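Long-range contact in C24 protein (PDB 6OV6), which binds manganese and probably forms the receptor-binding tip of the long tail fibre of a temperate bacteriophage: residues A[127-139]-A[265-277]. Numbering follows the deposited sequence.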
loop_
_atom_site.group_PDB
_atom_site.type_symbol
_atom_site.label_atom_id
_atom_site.label_comp_id
_atom_site.label_asym_id
_atom_site.label_seq_id
_atom_site.Cartn_x
_atom_site.Cartn_y
_atom_site.Cartn_z
ATOM N N LEU A 127 19.695 -11.430 -7.331
ATOM C CA LEU A 127 20.113 -10.587 -6.225
ATOM C C LEU A 127 20.166 -9.135 -6.673
ATOM O O LEU A 127 20.953 -8.794 -7.558
ATOM C CB LEU A 127 21.473 -11.047 -5.670
ATOM C CG LEU A 127 21.925 -10.341 -4.406
ATOM C CD1 LEU A 127 21.052 -10.746 -3.216
ATOM C CD2 LEU A 127 23.389 -10.587 -4.150
ATOM N N LEU A 128 19.309 -8.281 -6.091
ATOM C CA LEU A 128 19.310 -6.870 -6.472
ATOM C C LEU A 128 20.478 -6.134 -5.824
ATOM O O LEU A 128 20.925 -6.543 -4.749
ATOM C CB LEU A 128 17.950 -6.196 -6.139
ATOM C CG LEU A 128 16.787 -6.682 -7.010
ATOM C CD1 LEU A 128 15.431 -6.390 -6.360
ATOM C CD2 LEU A 128 16.880 -6.118 -8.437
ATOM N N PRO A 129 20.998 -5.050 -6.450
ATOM C CA PRO A 129 22.119 -4.327 -5.838
ATOM C C PRO A 129 21.812 -3.830 -4.426
ATOM O O PRO A 129 20.665 -3.437 -4.142
ATOM C CB PRO A 129 22.351 -3.150 -6.801
ATOM C CG PRO A 129 21.760 -3.573 -8.092
ATOM C CD PRO A 129 20.577 -4.417 -7.722
ATOM N N ALA A 130 22.838 -3.816 -3.550
ATOM C CA ALA A 130 22.692 -3.274 -2.198
ATOM C C ALA A 130 22.156 -1.843 -2.286
ATOM O O ALA A 130 22.482 -1.107 -3.217
ATOM C CB ALA A 130 24.030 -3.292 -1.451
ATOM N N GLY A 131 21.275 -1.500 -1.367
ATOM C CA GLY A 131 20.686 -0.171 -1.295
ATOM C C GLY A 131 19.585 0.138 -2.280
ATOM O O GLY A 131 19.144 1.283 -2.318
ATOM N N THR A 132 19.099 -0.847 -3.058
ATOM C CA THR A 132 18.036 -0.564 -4.034
ATOM C C THR A 132 16.733 -1.322 -3.751
ATOM O O THR A 132 15.790 -1.133 -4.491
ATOM C CB THR A 132 18.497 -0.946 -5.476
ATOM O OG1 THR A 132 18.582 -2.379 -5.590
ATOM C CG2 THR A 132 19.823 -0.264 -5.890
ATOM N N ASN A 133 16.733 -2.246 -2.777
ATOM C CA ASN A 133 15.623 -3.177 -2.570
ATOM C C ASN A 133 15.020 -3.183 -1.171
ATOM O O ASN A 133 15.273 -4.094 -0.387
ATOM C CB ASN A 133 16.053 -4.585 -3.047
ATOM C CG ASN A 133 15.014 -5.677 -2.918
ATOM O OD1 ASN A 133 13.804 -5.501 -3.138
ATOM N ND2 ASN A 133 15.480 -6.832 -2.571
ATOM N N PRO A 134 14.147 -2.202 -0.837
ATOM C CA PRO A 134 13.499 -2.241 0.489
ATOM C C PRO A 134 12.731 -3.563 0.703
ATOM O O PRO A 134 12.175 -4.126 -0.255
ATOM C CB PRO A 134 12.551 -1.024 0.459
ATOM C CG PRO A 134 13.180 -0.081 -0.573
ATOM C CD PRO A 134 13.706 -1.034 -1.629
ATOM N N GLN A 135 12.724 -4.051 1.941
ATOM C CA GLN A 135 12.065 -5.296 2.340
ATOM C C GLN A 135 11.131 -5.078 3.513
ATOM O O GLN A 135 11.450 -4.309 4.427
ATOM C CB GLN A 135 13.111 -6.365 2.775
ATOM C CG GLN A 135 13.952 -6.925 1.628
ATOM C CD GLN A 135 13.114 -7.740 0.676
ATOM O OE1 GLN A 135 12.193 -8.473 1.066
ATOM N NE2 GLN A 135 13.387 -7.605 -0.591
ATOM N N LEU A 136 10.018 -5.833 3.526
ATOM C CA LEU A 136 9.074 -5.857 4.658
ATOM C C LEU A 136 9.697 -6.659 5.795
ATOM O O LEU A 136 10.351 -7.675 5.549
ATOM C CB LEU A 136 7.755 -6.491 4.255
ATOM C CG LEU A 136 6.947 -5.701 3.255
ATOM C CD1 LEU A 136 5.769 -6.541 2.765
ATOM C CD2 LEU A 136 6.466 -4.386 3.873
ATOM N N TYR A 137 9.555 -6.162 7.034
ATOM C CA TYR A 137 10.186 -6.802 8.193
ATOM C C TYR A 137 9.244 -6.762 9.380
ATOM O O TYR A 137 8.709 -5.699 9.720
ATOM C CB TYR A 137 11.532 -6.106 8.490
ATOM C CG TYR A 137 12.280 -6.594 9.712
ATOM C CD1 TYR A 137 12.948 -7.822 9.706
ATOM C CD2 TYR A 137 12.372 -5.803 10.857
ATOM C CE1 TYR A 137 13.673 -8.256 10.825
ATOM C CE2 TYR A 137 13.103 -6.221 11.973
ATOM C CZ TYR A 137 13.758 -7.443 11.947
ATOM O OH TYR A 137 14.483 -7.830 13.047
ATOM N N SER A 138 9.007 -7.932 9.971
ATOM C CA SER A 138 8.103 -8.087 11.116
ATOM C C SER A 138 8.848 -8.574 12.378
ATOM O O SER A 138 8.221 -8.841 13.404
ATOM C CB SER A 138 6.955 -9.023 10.776
ATOM O OG SER A 138 7.421 -10.305 10.404
ATOM N N GLY A 139 10.171 -8.684 12.280
ATOM C CA GLY A 139 11.014 -9.107 13.394
ATOM C C GLY A 139 11.238 -7.959 14.355
ATOM O O GLY A 139 10.631 -6.891 14.199
ATOM N N ALA A 265 -7.137 3.718 4.712
ATOM C CA ALA A 265 -7.772 2.428 4.500
ATOM C C ALA A 265 -7.201 1.470 5.606
ATOM O O ALA A 265 -6.250 1.886 6.303
ATOM C CB ALA A 265 -7.430 1.912 3.105
ATOM N N PRO A 266 -7.768 0.236 5.810
ATOM C CA PRO A 266 -7.260 -0.660 6.867
ATOM C C PRO A 266 -5.782 -0.953 6.710
ATOM O O PRO A 266 -5.374 -1.466 5.679
ATOM C CB PRO A 266 -8.148 -1.904 6.746
ATOM C CG PRO A 266 -9.444 -1.352 6.161
ATOM C CD PRO A 266 -8.948 -0.366 5.147
ATOM N N TYR A 267 -4.993 -0.519 7.691
ATOM C CA TYR A 267 -3.527 -0.598 7.619
ATOM C C TYR A 267 -2.925 -1.534 8.663
ATOM O O TYR A 267 -3.566 -1.853 9.664
ATOM C CB TYR A 267 -2.909 0.822 7.673
ATOM C CG TYR A 267 -3.070 1.574 8.986
ATOM C CD1 TYR A 267 -2.279 1.260 10.099
ATOM C CD2 TYR A 267 -3.960 2.647 9.092
ATOM C CE1 TYR A 267 -2.386 1.991 11.290
ATOM C CE2 TYR A 267 -4.048 3.405 10.261
ATOM C CZ TYR A 267 -3.259 3.072 11.355
ATOM O OH TYR A 267 -3.393 3.776 12.520
ATOM N N TYR A 268 -1.684 -1.954 8.424
ATOM C CA TYR A 268 -0.937 -2.861 9.300
ATOM C C TYR A 268 0.520 -2.384 9.258
ATOM O O TYR A 268 1.113 -2.273 8.176
ATOM C CB TYR A 268 -1.059 -4.306 8.784
ATOM C CG TYR A 268 -0.693 -5.354 9.813
ATOM C CD1 TYR A 268 -1.672 -6.140 10.416
ATOM C CD2 TYR A 268 0.636 -5.582 10.168
ATOM C CE1 TYR A 268 -1.335 -7.143 11.333
ATOM C CE2 TYR A 268 0.980 -6.562 11.099
ATOM C CZ TYR A 268 -0.014 -7.315 11.707
ATOM O OH TYR A 268 0.334 -8.287 12.622
ATOM N N THR A 269 1.088 -2.088 10.446
ATOM C CA THR A 269 2.436 -1.557 10.526
ATOM C C THR A 269 3.506 -2.653 10.405
ATOM O O THR A 269 3.535 -3.599 11.190
ATOM C CB THR A 269 2.643 -0.738 11.837
ATOM O OG1 THR A 269 1.624 0.247 11.967
ATOM C CG2 THR A 269 4.026 -0.074 11.895
ATOM N N LEU A 270 4.391 -2.489 9.430
ATOM C CA LEU A 270 5.571 -3.331 9.244
ATOM C C LEU A 270 6.760 -2.386 9.040
ATOM O O LEU A 270 6.585 -1.270 8.546
ATOM C CB LEU A 270 5.428 -4.283 8.038
ATOM C CG LEU A 270 4.328 -5.355 8.101
ATOM C CD1 LEU A 270 4.309 -6.188 6.803
ATOM C CD2 LEU A 270 4.521 -6.307 9.297
ATOM N N ALA A 271 7.972 -2.843 9.339
ATOM C CA ALA A 271 9.129 -2.001 9.097
ATOM C C ALA A 271 9.648 -2.239 7.677
ATOM O O ALA A 271 9.621 -3.370 7.181
ATOM C CB ALA A 271 10.224 -2.319 10.103
ATOM N N TYR A 272 10.111 -1.174 7.039
ATOM C CA TYR A 272 10.799 -1.213 5.749
ATOM C C TYR A 272 12.292 -1.155 6.081
ATOM O O TYR A 272 12.764 -0.185 6.692
ATOM C CB TYR A 272 10.421 -0.065 4.823
ATOM C CG TYR A 272 9.066 -0.278 4.213
ATOM C CD1 TYR A 272 8.868 -1.256 3.245
ATOM C CD2 TYR A 272 7.963 0.457 4.641
ATOM C CE1 TYR A 272 7.610 -1.490 2.705
ATOM C CE2 TYR A 272 6.686 0.226 4.105
ATOM C CZ TYR A 272 6.516 -0.774 3.160
ATOM O OH TYR A 272 5.291 -1.085 2.632
ATOM N N ILE A 273 13.006 -2.217 5.743
ATOM C CA ILE A 273 14.453 -2.287 5.991
ATOM C C ILE A 273 15.173 -2.484 4.664
ATOM O O ILE A 273 14.559 -2.900 3.680
ATOM C CB ILE A 273 14.847 -3.355 7.043
ATOM C CG1 ILE A 273 14.553 -4.818 6.552
ATOM C CG2 ILE A 273 14.288 -3.030 8.459
ATOM C CD1 ILE A 273 15.163 -5.939 7.454
ATOM N N ILE A 274 16.486 -2.233 4.634
ATOM C CA ILE A 274 17.232 -2.398 3.392
ATOM C C ILE A 274 18.646 -2.899 3.674
ATOM O O ILE A 274 19.211 -2.585 4.711
ATOM C CB ILE A 274 17.222 -1.081 2.570
ATOM C CG1 ILE A 274 17.630 -1.287 1.096
ATOM C CG2 ILE A 274 17.965 0.069 3.263
ATOM C CD1 ILE A 274 17.106 -0.263 0.178
ATOM N N TYR A 275 19.182 -3.685 2.765
ATOM C CA TYR A 275 20.529 -4.185 2.931
ATOM C C TYR A 275 21.533 -3.135 2.421
ATOM O O TYR A 275 21.464 -2.732 1.276
ATOM C CB TYR A 275 20.707 -5.516 2.215
ATOM C CG TYR A 275 22.083 -6.097 2.452
ATOM C CD1 TYR A 275 22.403 -6.713 3.656
ATOM C CD2 TYR A 275 23.079 -5.989 1.490
ATOM C CE1 TYR A 275 23.676 -7.238 3.883
ATOM C CE2 TYR A 275 24.365 -6.490 1.718
ATOM C CZ TYR A 275 24.656 -7.110 2.913
ATOM O OH TYR A 275 25.917 -7.613 3.117
ATOM N N ILE A 276 22.460 -2.729 3.282
ATOM C CA ILE A 276 23.509 -1.752 2.977
ATOM C C ILE A 276 24.842 -2.473 2.713
ATOM O O ILE A 276 25.459 -2.249 1.677
ATOM C CB ILE A 276 23.608 -0.653 4.082
ATOM C CG1 ILE A 276 22.269 0.149 4.219
ATOM C CG2 ILE A 276 24.812 0.310 3.855
ATOM C CD1 ILE A 276 21.804 1.031 2.967
ATOM N N GLY A 277 25.244 -3.339 3.627
ATOM C CA GLY A 277 26.501 -4.086 3.495
ATOM C C GLY A 277 27.106 -4.399 4.855
ATOM O O GLY A 277 26.934 -3.583 5.793
ATOM O OXT GLY A 277 27.785 -5.443 4.965
HETATM O O HOH W 1 17.705 -5.012 0.552
#
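Ala130 sets its CB 3.6 Å from the carbonyl O of Ile276, and Gly131 then donates its N-H to Tyr275 O (2.9 Å). Gly131 N sits nearly in line with the C=O bond, but its N-H points off that line (139° at the hydrogen). Both residues belong to the type II turn from Pro129 to Thr132, in which Pro129 O accepts from N and OG1 of Thr132. CD1 of Ile274 lies 3.5 Å from Gly131 C. Next along the chain, a water donates to Asn133 O and accepts from Tyr275 N. Pro134 follows, its CD touching the same Ile274 CD1 (3.9 Å), the two side chains side by side and pointing the same way.

Strand 135-137 runs antiparallel to 267-275 and is outermost within this chain. Gln135 and Ile273 exchange two backbone bonds, the one from Ile273 N to Gln135 O being almost straight (172°). The Gln135 amide turns away to bond with Gln135 of both neighbouring subunits. Leu136 faces the other side of the sheet, where its CD2 presses on CE1 of Tyr272 (3.3 Å); Leu136 also packs on Tyr272 of the second subunit. Tyr137, its CG anti to the backbone N (chi1 177°), returns to the side of Gln135: Ile273 CD1 meets CD1 of the ring at 3.7 Å, while Ala271 CB sits at the ring edge. A weak bond runs from Tyr137 N to Ala271 O, a straighter one from Ala271 N to Tyr137 O. Ser138 CB ends the contact against Leu270 CD2.

Main-chain bonds thus set the register, while Gln135 amides link the subunits: one short strand serves both pairing and trimer.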